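Local coordinates for epimerase domain-containing protein (Bacillus cereus HuA2-4, PDB 6ZLK), which interconverts UDP-glucuronic acid and UDP-galacturonic acid as a 4-epimerase that binds NAD, probably using it as a transient hydride carrier, at residues A[87-92]-A[96-101]; A[104-109]-A[121-126]; A[127-132]-A[152-157]. One frame throughout, in Å; residues are numbered along the deposited sequence.

Contact 1 (A[87-92]-A[96-101]); sequences VRTSWG and QPYVTN. With UGB ((2S,3R,4S,5R,6R)-6-[[[(2R,3S,4R,5R)-5-(2,4-dioxopyrimidin-1-yl)-3,4-dihydroxy-oxolan-2-yl]methoxy-hydroxy-phosphoryl]oxy-hydroxy-phosphoryl]oxy-3,4,5-trihydroxy-oxane-2-carboxylic acid), chain G.
The Y98 ring carries S90 on one face: S90 CB stands 3.7 Å from the ring centroid and 17° off its normal, a CH-pi contact displaced toward the phenol end, while the carbonyl oxygen of T89 comes at the ring obliquely. The second flat group, the R88 guanidinium, turns away from the helix to the bound UDP-sugar UGB. Uracil carbon C6 of UGB lies over one of its faces, and at its edge, in plane, NH1 donates to the phosphate oxygen O2A of UGB (2.9 Å, 168°); NH2 adds weak bonds to O2A, O5D and O1B of the UGB diphosphate, and forms a salt bridge with E276. T89 OG1 and Y98 OH are hydrogen-bonded at 2.9 Å, the two side chains crossing at about a right angle, and Y98 OH is also bonded to G86 O. Segment 87-92 belongs to the loop that leads from strand 77-80 into helix 96-113 of the Rossmann-type core, so the first turn of the helix packs directly on a substrate-binding loop. With S90 OG set between backbone N and carbonyl carbon (chi1 57°), the hydroxyl folds back to V87 O (3.1 Å), reaching it from above the carbonyl plane, while CB faces the Y98 ring. V87 CG2 lies 3.3 Å from the sugar ring oxygen O5' of UGB. Water 1 joins the segment ends, donating to G92 O and accepting from Q96 N (2.9 Å). G92 O also accepts a hydrogen bond from Q107 NE2 of the second subunit. One turn on, N101 ND2 donates to P97 O (2.9 Å), while N101 OD1 is bonded to the NAD adenine amine.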
loop_
_atom_site.group_PDB
_atom_site.type_symbol
_atom_site.label_atom_id
_atom_site.label_comp_id
_atom_site.label_asym_id
_atom_site.label_seq_id
_atom_site.Cartn_x
_atom_site.Cartn_y
_atom_site.Cartn_z
ATOM N N VAL A 87 -9.010 -5.327 11.694
ATOM C CA VAL A 87 -8.710 -6.302 10.630
ATOM C C VAL A 87 -10.050 -6.723 10.005
ATOM O O VAL A 87 -10.131 -6.903 8.814
ATOM C CB VAL A 87 -7.905 -7.469 11.231
ATOM C CG1 VAL A 87 -7.845 -8.675 10.316
ATOM C CG2 VAL A 87 -6.512 -7.017 11.661
ATOM N N ARG A 88 -11.075 -6.950 10.822
ATOM C CA ARG A 88 -12.213 -7.788 10.381
ATOM C C ARG A 88 -13.248 -6.944 9.642
ATOM O O ARG A 88 -14.158 -7.531 9.023
ATOM C CB ARG A 88 -12.806 -8.498 11.608
ATOM C CG ARG A 88 -11.848 -9.521 12.208
ATOM C CD ARG A 88 -12.414 -10.207 13.457
ATOM N NE ARG A 88 -12.559 -9.331 14.609
ATOM C CZ ARG A 88 -11.566 -8.987 15.437
ATOM N NH1 ARG A 88 -11.794 -8.175 16.461
ATOM N NH2 ARG A 88 -10.353 -9.483 15.234
ATOM N N THR A 89 -13.205 -5.624 9.741
ATOM C CA THR A 89 -14.226 -4.723 9.156
ATOM C C THR A 89 -13.645 -3.900 8.008
ATOM O O THR A 89 -14.109 -2.789 7.805
ATOM C CB THR A 89 -14.805 -3.832 10.257
ATOM O OG1 THR A 89 -13.715 -3.082 10.808
ATOM C CG2 THR A 89 -15.501 -4.665 11.311
ATOM N N SER A 90 -12.667 -4.433 7.253
ATOM C CA SER A 90 -11.930 -3.666 6.209
ATOM C C SER A 90 -12.330 -4.163 4.818
ATOM O O SER A 90 -11.653 -3.760 3.831
ATOM C CB SER A 90 -10.409 -3.728 6.396
ATOM O OG SER A 90 -9.870 -5.043 6.409
ATOM N N TRP A 91 -13.432 -4.902 4.699
ATOM C CA TRP A 91 -13.881 -5.524 3.420
ATOM C C TRP A 91 -14.916 -4.663 2.723
ATOM O O TRP A 91 -15.569 -3.834 3.372
ATOM C CB TRP A 91 -14.416 -6.944 3.634
ATOM C CG TRP A 91 -13.441 -7.850 4.288
ATOM C CD1 TRP A 91 -13.473 -8.234 5.591
ATOM C CD2 TRP A 91 -12.316 -8.514 3.701
ATOM N NE1 TRP A 91 -12.396 -9.019 5.863
ATOM C CE2 TRP A 91 -11.663 -9.212 4.733
ATOM C CE3 TRP A 91 -11.770 -8.569 2.421
ATOM C CZ2 TRP A 91 -10.558 -10.016 4.508
ATOM C CZ3 TRP A 91 -10.651 -9.325 2.205
ATOM C CH2 TRP A 91 -10.067 -10.066 3.239
ATOM N N GLY A 92 -15.085 -4.899 1.428
ATOM C CA GLY A 92 -16.177 -4.331 0.611
ATOM C C GLY A 92 -16.324 -2.838 0.777
ATOM O O GLY A 92 -15.316 -2.075 0.583
ATOM N N GLN A 96 -13.040 2.018 1.861
ATOM C CA GLN A 96 -12.688 3.388 1.440
ATOM C C GLN A 96 -12.159 4.187 2.642
ATOM O O GLN A 96 -11.136 4.849 2.537
ATOM C CB GLN A 96 -13.830 4.078 0.705
ATOM C CG GLN A 96 -13.568 5.535 0.442
ATOM C CD GLN A 96 -12.501 5.741 -0.592
ATOM O OE1 GLN A 96 -11.374 6.138 -0.286
ATOM N NE2 GLN A 96 -12.874 5.525 -1.853
ATOM N N PRO A 97 -12.789 4.202 3.838
ATOM C CA PRO A 97 -12.223 4.978 4.940
ATOM C C PRO A 97 -10.817 4.551 5.386
ATOM O O PRO A 97 -10.096 5.347 5.937
ATOM C CB PRO A 97 -13.238 4.722 6.068
ATOM C CG PRO A 97 -14.519 4.518 5.310
ATOM C CD PRO A 97 -14.093 3.600 4.188
ATOM N N TYR A 98 -10.479 3.284 5.213
ATOM C CA TYR A 98 -9.120 2.797 5.545
ATOM C C TYR A 98 -8.119 3.415 4.578
ATOM O O TYR A 98 -7.030 3.845 4.981
ATOM C CB TYR A 98 -8.977 1.288 5.432
ATOM C CG TYR A 98 -9.700 0.500 6.509
ATOM C CD1 TYR A 98 -11.072 0.368 6.494
ATOM C CD2 TYR A 98 -9.005 -0.009 7.584
ATOM C CE1 TYR A 98 -11.715 -0.410 7.455
ATOM C CE2 TYR A 98 -9.632 -0.780 8.544
ATOM C CZ TYR A 98 -10.987 -0.942 8.497
ATOM O OH TYR A 98 -11.586 -1.678 9.478
ATOM N N VAL A 99 -8.507 3.501 3.309
ATOM C CA VAL A 99 -7.570 4.141 2.347
ATOM C C VAL A 99 -7.407 5.638 2.661
ATOM O O VAL A 99 -6.331 6.166 2.688
ATOM C CB VAL A 99 -8.071 3.908 0.922
ATOM C CG1 VAL A 99 -7.251 4.715 -0.043
ATOM C CG2 VAL A 99 -8.036 2.454 0.560
ATOM N N THR A 100 -8.502 6.354 2.863
ATOM C CA THR A 100 -8.452 7.792 3.092
ATOM C C THR A 100 -7.699 8.093 4.397
ATOM O O THR A 100 -6.798 8.892 4.414
ATOM C CB THR A 100 -9.884 8.310 3.160
ATOM O OG1 THR A 100 -10.412 8.109 1.825
ATOM C CG2 THR A 100 -9.905 9.766 3.585
ATOM N N ASN A 101 -8.042 7.397 5.453
ATOM C CA ASN A 101 -7.467 7.772 6.770
ATOM C C ASN A 101 -6.130 7.098 7.031
ATOM O O ASN A 101 -5.397 7.613 7.893
ATOM C CB ASN A 101 -8.468 7.484 7.874
ATOM C CG ASN A 101 -9.674 8.362 7.687
ATOM O OD1 ASN A 101 -9.512 9.582 7.743
ATOM N ND2 ASN A 101 -10.819 7.774 7.365
HETATM N N1 UGB G . -11.661 -12.584 18.404
HETATM C C2 UGB G . -12.545 -13.511 18.928
HETATM O O2 UGB G . -12.294 -14.708 19.012
HETATM N N3 UGB G . -13.722 -12.978 19.369
HETATM C C4 UGB G . -14.109 -11.653 19.326
HETATM O O4 UGB G . -15.218 -11.339 19.753
HETATM C C5 UGB G . -13.144 -10.761 18.748
HETATM C C6 UGB G . -11.980 -11.254 18.314
HETATM P PA UGB G . -8.270 -8.531 18.565
HETATM P PB UGB G . -6.326 -8.465 16.389
HETATM O "O'P" UGB G . -7.330 -3.512 15.073
HETATM O "O'Q" UGB G . -5.679 -2.357 15.653
HETATM C "C1'" UGB G . -4.964 -6.938 14.776
HETATM O O1A UGB G . -7.962 -8.572 20.020
HETATM O O1B UGB G . -7.422 -8.205 15.409
HETATM C C1D UGB G . -10.355 -13.073 17.958
HETATM C "C2'" UGB G . -3.453 -6.827 14.736
HETATM O "O2'" UGB G . -2.882 -8.071 15.143
HETATM O O2A UGB G . -9.391 -7.704 18.054
HETATM O O2B UGB G . -5.668 -9.793 16.447
HETATM C C2D UGB G . -9.943 -12.447 16.632
HETATM O O2D UGB G . -10.576 -13.173 15.596
HETATM C "C3'" UGB G . -3.031 -5.700 15.654
HETATM O "O3'" UGB G . -1.605 -5.556 15.603
HETATM O O3A UGB G . -6.927 -8.084 17.821
HETATM O O3B UGB G . -5.225 -7.340 16.120
HETATM C C3D UGB G . -8.420 -12.582 16.712
HETATM O O3D UGB G . -8.009 -13.867 16.271
HETATM C "C4'" UGB G . -3.797 -4.428 15.281
HETATM O "O4'" UGB G . -3.582 -4.077 13.909
HETATM C C4D UGB G . -8.123 -12.410 18.209
HETATM O O4D UGB G . -9.377 -12.668 18.889
HETATM C "C5'" UGB G . -5.291 -4.699 15.470
HETATM O "O5'" UGB G . -5.616 -5.698 14.501
HETATM C C5D UGB G . -7.598 -11.059 18.617
HETATM O O5D UGB G . -8.446 -10.040 18.047
HETATM C "C6'" UGB G . -6.162 -3.435 15.374
HETATM O O HOH W 1 -14.812 0.794 -0.012
#

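Contact 2 (A[104-109]-A[121-126]); sequences MVTQQL and FIHIST. With NAD (nicotinamide-adenine-dinucleotide), chain E.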
loop_
_atom_site.group_PDB
_atom_site.type_symbol
_atom_site.label_atom_id
_atom_site.label_comp_id
_atom_site.label_asym_id
_atom_site.label_seq_id
_atom_site.Cartn_x
_atom_site.Cartn_y
_atom_site.Cartn_z
ATOM N N MET A 104 -4.026 8.425 2.702
ATOM C CA MET A 104 -4.047 9.859 2.324
ATOM C C MET A 104 -3.625 10.719 3.523
ATOM O O MET A 104 -2.833 11.658 3.356
ATOM C CB MET A 104 -5.415 10.333 1.817
ATOM C CG MET A 104 -5.759 9.851 0.456
ATOM S SD MET A 104 -4.641 10.516 -0.789
ATOM C CE MET A 104 -4.391 12.228 -0.378
ATOM N N VAL A 105 -4.068 10.413 4.732
ATOM C CA VAL A 105 -3.672 11.193 5.928
ATOM C C VAL A 105 -2.153 11.133 6.114
ATOM O O VAL A 105 -1.525 12.133 6.419
ATOM C CB VAL A 105 -4.438 10.662 7.156
ATOM C CG1 VAL A 105 -3.766 11.033 8.452
ATOM C CG2 VAL A 105 -5.842 11.230 7.142
ATOM N N THR A 106 -1.577 9.965 5.955
ATOM C CA THR A 106 -0.136 9.796 6.176
ATOM C C THR A 106 0.621 10.608 5.118
ATOM O O THR A 106 1.571 11.325 5.474
ATOM C CB THR A 106 0.257 8.319 6.151
ATOM O OG1 THR A 106 -0.403 7.624 7.220
ATOM C CG2 THR A 106 1.738 8.108 6.324
ATOM N N GLN A 107 0.176 10.531 3.884
ATOM C CA GLN A 107 0.843 11.317 2.818
ATOM C C GLN A 107 0.749 12.808 3.161
ATOM O O GLN A 107 1.751 13.530 2.974
ATOM C CB GLN A 107 0.265 11.013 1.447
ATOM C CG GLN A 107 1.049 11.687 0.330
ATOM C CD GLN A 107 0.342 12.869 -0.264
ATOM O OE1 GLN A 107 -0.679 13.313 0.238
ATOM N NE2 GLN A 107 0.934 13.406 -1.326
ATOM N N GLN A 108 -0.412 13.299 3.546
ATOM C CA GLN A 108 -0.547 14.745 3.807
ATOM C C GLN A 108 0.365 15.178 4.971
ATOM O O GLN A 108 0.961 16.278 4.912
ATOM C CB GLN A 108 -2.000 15.101 4.113
ATOM C CG GLN A 108 -2.917 14.989 2.901
ATOM C CD GLN A 108 -4.054 15.997 2.991
ATOM O OE1 GLN A 108 -4.327 16.598 4.027
ATOM N NE2 GLN A 108 -4.776 16.160 1.899
ATOM N N LEU A 109 0.415 14.402 6.032
ATOM C CA LEU A 109 1.324 14.710 7.165
ATOM C C LEU A 109 2.767 14.745 6.675
ATOM O O LEU A 109 3.461 15.701 6.994
ATOM C CB LEU A 109 1.163 13.703 8.284
ATOM C CG LEU A 109 -0.117 13.839 9.080
ATOM C CD1 LEU A 109 -0.236 12.648 9.972
ATOM C CD2 LEU A 109 -0.121 15.121 9.928
ATOM N N PHE A 121 9.612 11.733 13.300
ATOM C CA PHE A 121 8.249 11.434 12.839
ATOM C C PHE A 121 8.007 9.987 13.154
ATOM O O PHE A 121 8.554 9.105 12.471
ATOM C CB PHE A 121 8.077 11.728 11.355
ATOM C CG PHE A 121 6.676 11.522 10.863
ATOM C CD1 PHE A 121 6.165 10.277 10.569
ATOM C CD2 PHE A 121 5.883 12.619 10.605
ATOM C CE1 PHE A 121 4.862 10.123 10.103
ATOM C CE2 PHE A 121 4.615 12.483 10.081
ATOM C CZ PHE A 121 4.077 11.231 9.879
ATOM N N ILE A 122 7.314 9.726 14.269
ATOM C CA ILE A 122 7.154 8.381 14.831
ATOM C C ILE A 122 5.816 7.839 14.355
ATOM O O ILE A 122 4.785 8.272 14.854
ATOM C CB ILE A 122 7.327 8.348 16.341
ATOM C CG1 ILE A 122 8.649 8.979 16.773
ATOM C CG2 ILE A 122 7.220 6.930 16.856
ATOM C CD1 ILE A 122 8.816 9.172 18.255
ATOM N N HIS A 123 5.879 6.957 13.388
ATOM C CA HIS A 123 4.712 6.393 12.672
ATOM C C HIS A 123 4.315 5.086 13.302
ATOM O O HIS A 123 5.135 4.151 13.344
ATOM C CB HIS A 123 5.043 6.264 11.185
ATOM C CG HIS A 123 3.933 5.664 10.417
ATOM N ND1 HIS A 123 2.963 6.449 9.850
ATOM C CD2 HIS A 123 3.634 4.381 10.112
ATOM C CE1 HIS A 123 2.082 5.653 9.254
ATOM N NE2 HIS A 123 2.469 4.370 9.390
ATOM N N ILE A 124 3.088 4.955 13.758
ATOM C CA ILE A 124 2.623 3.730 14.402
ATOM C C ILE A 124 1.963 2.819 13.369
ATOM O O ILE A 124 1.057 3.255 12.651
ATOM C CB ILE A 124 1.703 4.053 15.580
ATOM C CG1 ILE A 124 2.537 4.338 16.843
ATOM C CG2 ILE A 124 0.777 2.889 15.799
ATOM C CD1 ILE A 124 3.620 5.295 16.690
ATOM N N SER A 125 2.532 1.646 13.213
ATOM C CA SER A 125 2.010 0.602 12.318
ATOM C C SER A 125 1.600 -0.630 13.129
ATOM O O SER A 125 1.452 -0.573 14.383
ATOM C CB SER A 125 3.034 0.333 11.243
ATOM O OG SER A 125 2.493 -0.549 10.280
ATOM N N THR A 126 1.457 -1.766 12.461
ATOM C CA THR A 126 0.754 -2.935 13.008
ATOM C C THR A 126 1.467 -4.215 12.612
ATOM O O THR A 126 1.986 -4.321 11.425
ATOM C CB THR A 126 -0.696 -2.894 12.520
ATOM O OG1 THR A 126 -1.301 -4.109 12.969
ATOM C CG2 THR A 126 -0.810 -2.840 11.020
HETATM P PA NAD E . -8.430 4.149 17.888
HETATM O O1A NAD E . -9.449 3.960 16.832
HETATM O O2A NAD E . -8.818 4.019 19.331
HETATM O O5B NAD E . -7.597 5.473 17.721
HETATM C C5B NAD E . -7.305 6.091 16.450
HETATM C C4B NAD E . -7.855 7.496 16.441
HETATM O O4B NAD E . -7.545 8.088 15.159
HETATM C C3B NAD E . -9.359 7.598 16.623
HETATM O O3B NAD E . -9.741 8.160 17.873
HETATM C C2B NAD E . -9.820 8.357 15.374
HETATM O O2B NAD E . -10.865 9.292 15.581
HETATM C C1B NAD E . -8.537 9.070 14.935
HETATM N N9A NAD E . -8.481 9.387 13.519
HETATM C C8A NAD E . -8.639 8.531 12.460
HETATM N N7A NAD E . -8.537 9.115 11.296
HETATM C C5A NAD E . -8.382 10.461 11.621
HETATM C C6A NAD E . -8.262 11.625 10.848
HETATM N N6A NAD E . -8.359 11.656 9.500
HETATM N N1A NAD E . -8.062 12.798 11.496
HETATM C C2A NAD E . -8.001 12.793 12.846
HETATM N N3A NAD E . -8.160 11.763 13.689
HETATM C C4A NAD E . -8.321 10.630 13.011
HETATM O O3 NAD E . -7.339 3.018 17.556
HETATM P PN NAD E . -6.093 2.483 18.473
HETATM O O1N NAD E . -6.419 1.118 18.864
HETATM O O2N NAD E . -5.770 3.513 19.440
HETATM O O5D NAD E . -4.951 2.454 17.385
HETATM C C5D NAD E . -4.061 3.508 17.338
HETATM C C4D NAD E . -3.031 3.181 16.295
HETATM O O4D NAD E . -2.317 1.987 16.662
HETATM C C3D NAD E . -3.589 2.945 14.884
HETATM O O3D NAD E . -2.698 3.521 13.912
HETATM C C2D NAD E . -3.545 1.427 14.721
HETATM O O2D NAD E . -3.524 1.040 13.344
HETATM C C1D NAD E . -2.313 1.128 15.570
HETATM N N1N NAD E . -2.313 -0.199 16.164
HETATM C C2N NAD E . -3.188 -0.522 17.158
HETATM C C3N NAD E . -3.167 -1.764 17.689
HETATM C C7N NAD E . -4.154 -2.185 18.722
HETATM O O7N NAD E . -4.031 -3.321 19.143
HETATM N N7N NAD E . -5.054 -1.299 19.170
HETATM C C4N NAD E . -2.171 -2.674 17.291
HETATM C C5N NAD E . -1.389 -2.380 16.178
HETATM C C6N NAD E . -1.439 -1.120 15.667
#
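Two small van der Waals meetings join helix 96-113 to strand 120-126. The apolar one sets L109 CB at the rim of the F121 ring, near its plane, 4.1 Å from F121 CE2 and as far from CZ; F121 CG is anti to the backbone N (chi1 -176°), which extends the ring from the strand toward the helix. The mixed one brings T106 to the edge of the H123 imidazole, the side chains crossing at about a right angle: T106 OG1 lies in the ring plane 3.8 Å from H123 CE1, and CG2 is equally near that carbon. Polar bonds run elsewhere. T106 OG1 is bonded to H80 NE2 and N102 O, and the H80 ring also meets that of H123. The same two segments also line the NAD pocket: V105 CG2 is 3.5 Å from the NAD adenine nitrogen N6A, I124 CG2 is 3.3 Å from the ribose oxygen O4D, and S125 O is 3.2 Å from nicotinamide carbon C6N. Strand 77-80, this helix and this strand form a beta-alpha-beta unit of the Rossmann-type sheet. With no hydrogen bond between the two segments, their direct contact is van der Waals packing, and the buried T106 hydroxyl sits at the imidazole edge with its polar partners elsewhere.

Contact 3 (A[127-132]-A[152-157]); sequences SSVYGE and TKLSGE. With UGB ((2S,3R,4S,5R,6R)-6-[[[(2R,3S,4R,5R)-5-(2,4-dioxopyrimidin-1-yl)-3,4-dihydroxy-oxolan-2-yl]methoxy-hydroxy-phosphoryl]oxy-hydroxy-phosphoryl]oxy-3,4,5-trihydroxy-oxane-2-carboxylic acid), chain G.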
loop_
_atom_site.group_PDB
_atom_site.type_symbol
_atom_site.label_atom_id
_atom_site.label_comp_id
_atom_site.label_asym_id
_atom_site.label_seq_id
_atom_site.Cartn_x
_atom_site.Cartn_y
_atom_site.Cartn_z
ATOM N N SER A 127 1.376 -5.211 13.490
ATOM C CA SER A 127 1.716 -6.609 13.174
ATOM C C SER A 127 0.888 -7.085 11.969
ATOM O O SER A 127 1.306 -8.093 11.363
ATOM C CB SER A 127 1.517 -7.527 14.330
ATOM O OG SER A 127 0.163 -7.555 14.696
ATOM N N SER A 128 -0.254 -6.468 11.676
ATOM C CA SER A 128 -1.102 -6.900 10.535
ATOM C C SER A 128 -0.381 -6.770 9.211
ATOM O O SER A 128 -0.878 -7.348 8.247
ATOM C CB SER A 128 -2.386 -6.158 10.516
ATOM O OG SER A 128 -3.152 -6.546 11.643
ATOM N N VAL A 129 0.740 -6.066 9.135
ATOM C CA VAL A 129 1.461 -5.968 7.838
ATOM C C VAL A 129 2.117 -7.306 7.518
ATOM O O VAL A 129 2.370 -7.544 6.321
ATOM C CB VAL A 129 2.502 -4.839 7.798
ATOM C CG1 VAL A 129 1.889 -3.463 8.091
ATOM C CG2 VAL A 129 3.717 -5.124 8.644
ATOM N N TYR A 130 2.415 -8.135 8.515
ATOM C CA TYR A 130 3.194 -9.366 8.281
ATOM C C TYR A 130 2.342 -10.405 7.547
ATOM O O TYR A 130 2.901 -11.081 6.650
ATOM C CB TYR A 130 3.746 -9.965 9.550
ATOM C CG TYR A 130 4.869 -9.163 10.148
ATOM C CD1 TYR A 130 6.151 -9.240 9.627
ATOM C CD2 TYR A 130 4.680 -8.358 11.255
ATOM C CE1 TYR A 130 7.193 -8.521 10.185
ATOM C CE2 TYR A 130 5.712 -7.638 11.825
ATOM C CZ TYR A 130 6.982 -7.720 11.291
ATOM O OH TYR A 130 7.940 -6.951 11.878
ATOM N N GLY A 131 1.082 -10.567 7.942
ATOM C CA GLY A 131 0.281 -11.707 7.461
ATOM C C GLY A 131 0.606 -12.978 8.226
ATOM O O GLY A 131 0.801 -12.885 9.449
ATOM N N GLU A 132 0.557 -14.134 7.571
ATOM C CA GLU A 132 0.780 -15.436 8.240
ATOM C C GLU A 132 2.246 -15.793 8.128
ATOM O O GLU A 132 2.698 -16.037 7.023
ATOM C CB GLU A 132 -0.050 -16.592 7.657
ATOM C CG GLU A 132 -0.101 -17.779 8.613
ATOM C CD GLU A 132 -0.957 -17.580 9.864
ATOM O OE1 GLU A 132 -2.198 -17.535 9.687
ATOM O OE2 GLU A 132 -0.388 -17.441 11.020
ATOM N N THR A 152 -3.380 -1.281 3.896
ATOM C CA THR A 152 -3.352 0.178 4.014
ATOM C C THR A 152 -2.295 0.648 5.024
ATOM O O THR A 152 -1.681 1.699 4.803
ATOM C CB THR A 152 -4.715 0.764 4.378
ATOM O OG1 THR A 152 -5.120 0.369 5.696
ATOM C CG2 THR A 152 -5.759 0.399 3.351
ATOM N N LYS A 153 -2.080 -0.102 6.101
ATOM C CA LYS A 153 -1.055 0.243 7.109
ATOM C C LYS A 153 0.337 0.055 6.483
ATOM O O LYS A 153 1.200 0.926 6.682
ATOM C CB LYS A 153 -1.284 -0.594 8.365
ATOM C CG LYS A 153 -2.574 -0.214 9.107
ATOM C CD LYS A 153 -2.604 1.137 9.706
ATOM C CE LYS A 153 -1.499 1.320 10.740
ATOM N NZ LYS A 153 -1.582 2.581 11.527
ATOM N N LEU A 154 0.498 -1.009 5.707
ATOM C CA LEU A 154 1.797 -1.220 5.036
ATOM C C LEU A 154 2.033 -0.071 4.045
ATOM O O LEU A 154 3.162 0.393 3.967
ATOM C CB LEU A 154 1.838 -2.589 4.381
ATOM C CG LEU A 154 3.157 -2.925 3.678
ATOM C CD1 LEU A 154 4.348 -2.788 4.608
ATOM C CD2 LEU A 154 3.055 -4.323 3.075
ATOM N N SER A 155 1.025 0.377 3.307
ATOM C CA SER A 155 1.203 1.545 2.386
ATOM C C SER A 155 1.631 2.782 3.176
ATOM O O SER A 155 2.488 3.573 2.744
ATOM C CB SER A 155 -0.007 1.842 1.600
ATOM O OG SER A 155 -0.350 0.694 0.846
ATOM N N GLY A 156 1.110 2.954 4.394
ATOM C CA GLY A 156 1.557 4.063 5.245
ATOM C C GLY A 156 3.028 3.962 5.592
ATOM O O GLY A 156 3.719 4.972 5.505
ATOM N N GLU A 157 3.542 2.778 5.873
ATOM C CA GLU A 157 4.969 2.587 6.194
ATOM C C GLU A 157 5.748 2.919 4.927
ATOM O O GLU A 157 6.747 3.583 5.001
ATOM C CB GLU A 157 5.333 1.154 6.552
ATOM C CG GLU A 157 4.661 0.633 7.793
ATOM C CD GLU A 157 5.256 -0.693 8.220
ATOM O OE1 GLU A 157 6.290 -1.097 7.638
ATOM O OE2 GLU A 157 4.697 -1.332 9.129
HETATM N N1 UGB G . -11.661 -12.584 18.404
HETATM C C2 UGB G . -12.545 -13.511 18.928
HETATM O O2 UGB G . -12.294 -14.708 19.012
HETATM N N3 UGB G . -13.722 -12.978 19.369
HETATM C C4 UGB G . -14.109 -11.653 19.326
HETATM O O4 UGB G . -15.218 -11.339 19.753
HETATM C C5 UGB G . -13.144 -10.761 18.748
HETATM C C6 UGB G . -11.980 -11.254 18.314
HETATM P PA UGB G . -8.270 -8.531 18.565
HETATM P PB UGB G . -6.326 -8.465 16.389
HETATM O "O'P" UGB G . -7.330 -3.512 15.073
HETATM O "O'Q" UGB G . -5.679 -2.357 15.653
HETATM C "C1'" UGB G . -4.964 -6.938 14.776
HETATM O O1A UGB G . -7.962 -8.572 20.020
HETATM O O1B UGB G . -7.422 -8.205 15.409
HETATM C C1D UGB G . -10.355 -13.073 17.958
HETATM C "C2'" UGB G . -3.453 -6.827 14.736
HETATM O "O2'" UGB G . -2.882 -8.071 15.143
HETATM O O2A UGB G . -9.391 -7.704 18.054
HETATM O O2B UGB G . -5.668 -9.793 16.447
HETATM C C2D UGB G . -9.943 -12.447 16.632
HETATM O O2D UGB G . -10.576 -13.173 15.596
HETATM C "C3'" UGB G . -3.031 -5.700 15.654
HETATM O "O3'" UGB G . -1.605 -5.556 15.603
HETATM O O3A UGB G . -6.927 -8.084 17.821
HETATM O O3B UGB G . -5.225 -7.340 16.120
HETATM C C3D UGB G . -8.420 -12.582 16.712
HETATM O O3D UGB G . -8.009 -13.867 16.271
HETATM C "C4'" UGB G . -3.797 -4.428 15.281
HETATM O "O4'" UGB G . -3.582 -4.077 13.909
HETATM C C4D UGB G . -8.123 -12.410 18.209
HETATM O O4D UGB G . -9.377 -12.668 18.889
HETATM C "C5'" UGB G . -5.291 -4.699 15.470
HETATM O "O5'" UGB G . -5.616 -5.698 14.501
HETATM C C5D UGB G . -7.598 -11.059 18.617
HETATM O O5D UGB G . -8.446 -10.040 18.047
HETATM C "C6'" UGB G . -6.162 -3.435 15.374
#
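V129 points its CB at the helix, and chi1 of -58° places CG1, anti to the carbonyl carbon, against L154, which it meets at CB (3.8 Å) and at the backbone N (3.7 Å). E157 arrives from the opposite direction on a chain extended beyond CG (chi2 -170°), bringing OE2 to 3.7 Å from V129 CG1 and 3.9 Å from CG2. The valine methyls thus pack against a buried carboxylate whose charge is met elsewhere: OE2 is hydrogen-bonded to S125 OG and OE1 forms a salt bridge with R175, which would probably keep it ionised. K153 meets V129 CG1 near its backbone, with CB at 4.3 Å; its NZ is bonded to I124 O and to the NAD ribose oxygen O3D. At the start of the same short 3-10 turn, S127 OG is hydrogen-bonded to sugar hydroxyl O3' of UGB (2.8 Å), and S128 OG has a weak bond to O4' (3.4 Å). V129 therefore joins the 3-10 turn whose S127 and S128 contact the sugar of UGB to the helix bearing Y149 and K153, the YxxxK pair of short-chain dehydrogenase/reductase enzymes, both of which bind NAD here.

The three contacts follow one another along the chain, each closing before the next opens, within a single NAD-dependent epimerase/dehydratase fold. Contacts 1 and 2 share helix 96-113, their centres about 16 Å apart, and are continuous through backbone pairs such as T100 O with V105 N. Strand 120-126 of contact 2 runs straight into the turn of contact 3, about 12 Å away between centres. Contacts 1 and 3, about 13 Å apart, come together where V87 packs on S128 beside the UDP-sugar. Loop, helix, strand and turn contribute to the walls of the NAD and UDP-sugar sites from successive elements of one Rossmann-type core, and all three contacts also touch the second subunit.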